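Local atomic coordinates of cellulose synthase 1 (Gluconacetobacter xylinus, PDB entry 4I86), a protein that carries a C-terminal PilZ domain, a small regulatory module built as an antiparallel beta barrel with a helix following its last strand. Residues Q93-S96 and V97-L100. Residues are numbered along the deposited sequence; the frame is centred on the assembly and turned at random.
Sequences QEFS and VIRL
The phenyl ring of Phe95 receives the CD1 methyl of Ile98 obliquely, with CD1 of the ring 3.6 Å from CD1 of the isoleucine. The guanidinium group of Arg99 also meets its helical neighbours at a slant: OG of Ser96 lies 3.4 Å from NH2, and the carbonyl oxygen of Phe95 also approaches the group obliquely. Both groups ride on helix 91-105, which follows the last strand of the PilZ-domain barrel, and they illustrate how one alpha-helical turn brings residues three and four places apart into contact. The side chains of Phe95 and Ile98 run alongside each other in one direction. From a different direction comes Glu94, whose chain bends at chi2 (71°) and brings OE1 to 3.9 Å from the same Ile98 CD1 methyl, so this carbon is touched by an aromatic ring and a carboxylate at once.

Four i to i+4 backbone hydrogen bonds hold this pattern, from Val97 N to Gln93 O through Leu100 N to Ser96 O. The shortest joins Arg99 N to Phe95 O at 2.8 Å, its donor standing 36° out of the carbonyl plane, whereas Ile98 N meets Glu94 O in the carbonyl plane.

On the side facing the barrel, Val97 and Leu100 rest on Trp86 of strand 82-86, while Leu70 and Leu68 of strand 66-77 meet Val97 and Leu100 respectively. The polar ends look to other partners: Arg99 NH1 forms a salt bridge with Glu66, and Ser96 OG, placed beside its own backbone N by chi1 of -63°, is hydrogen-bonded to Gln92 O one turn earlier. The first carbons of the Arg99 side chain pass close to the oxygen that its own N-H binds, CG lying 3.2 Å from Phe95 O.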
# COMPACT_ATOMS: atom_id res chain seq x y z
N GLN A 93 -5.63 -12.25 0.69
CA GLN A 93 -5.30 -10.85 0.94
C GLN A 93 -4.33 -10.75 2.12
O GLN A 93 -3.36 -10.00 2.08
CB GLN A 93 -6.57 -10.00 1.13
CG GLN A 93 -7.34 -9.87 -0.20
CD GLN A 93 -8.59 -9.03 -0.12
OE1 GLN A 93 -8.97 -8.56 0.96
NE2 GLN A 93 -9.24 -8.82 -1.27
N GLU A 94 -4.58 -11.55 3.15
CA GLU A 94 -3.69 -11.59 4.30
C GLU A 94 -2.28 -11.98 3.85
O GLU A 94 -1.29 -11.35 4.23
CB GLU A 94 -4.21 -12.62 5.32
CG GLU A 94 -3.26 -12.85 6.50
CD GLU A 94 -3.21 -11.66 7.45
OE1 GLU A 94 -2.17 -11.46 8.12
OE2 GLU A 94 -4.23 -10.95 7.55
N PHE A 95 -2.19 -13.02 3.03
CA PHE A 95 -0.89 -13.53 2.62
C PHE A 95 -0.19 -12.73 1.53
O PHE A 95 1.02 -12.84 1.38
CB PHE A 95 -0.95 -15.02 2.25
CG PHE A 95 -0.97 -15.92 3.45
CD1 PHE A 95 0.18 -16.12 4.20
CD2 PHE A 95 -2.14 -16.54 3.85
CE1 PHE A 95 0.16 -16.94 5.33
CE2 PHE A 95 -2.16 -17.37 4.97
CZ PHE A 95 -1.00 -17.56 5.71
N SER A 96 -0.93 -11.91 0.79
CA SER A 96 -0.27 -11.01 -0.15
C SER A 96 0.49 -9.98 0.65
O SER A 96 1.62 -9.64 0.32
CB SER A 96 -1.28 -10.33 -1.06
OG SER A 96 -1.94 -11.31 -1.85
N VAL A 97 -0.13 -9.49 1.72
CA VAL A 97 0.52 -8.54 2.61
C VAL A 97 1.76 -9.17 3.25
O VAL A 97 2.81 -8.55 3.28
CB VAL A 97 -0.43 -8.03 3.72
CG1 VAL A 97 0.35 -7.18 4.76
CG2 VAL A 97 -1.56 -7.24 3.10
N ILE A 98 1.62 -10.40 3.75
CA ILE A 98 2.75 -11.12 4.33
C ILE A 98 3.87 -11.30 3.29
O ILE A 98 5.05 -11.06 3.59
CB ILE A 98 2.31 -12.50 4.91
CG1 ILE A 98 1.40 -12.31 6.13
CG2 ILE A 98 3.51 -13.38 5.24
CD1 ILE A 98 0.80 -13.61 6.69
N ARG A 99 3.52 -11.71 2.08
CA ARG A 99 4.53 -11.94 1.05
C ARG A 99 5.33 -10.67 0.76
O ARG A 99 6.54 -10.73 0.57
CB ARG A 99 3.91 -12.47 -0.25
CG ARG A 99 3.53 -13.95 -0.21
CD ARG A 99 3.21 -14.48 -1.63
NE ARG A 99 1.86 -14.14 -2.04
CZ ARG A 99 1.53 -13.64 -3.22
NH1 ARG A 99 2.45 -13.42 -4.15
NH2 ARG A 99 0.26 -13.37 -3.47
N LEU A 100 4.63 -9.55 0.67
CA LEU A 100 5.24 -8.24 0.47
C LEU A 100 6.18 -7.84 1.60
O LEU A 100 7.36 -7.56 1.36
CB LEU A 100 4.16 -7.17 0.31
CG LEU A 100 4.60 -5.70 0.13
CD1 LEU A 100 5.53 -5.54 -1.08
CD2 LEU A 100 3.37 -4.78 -0.00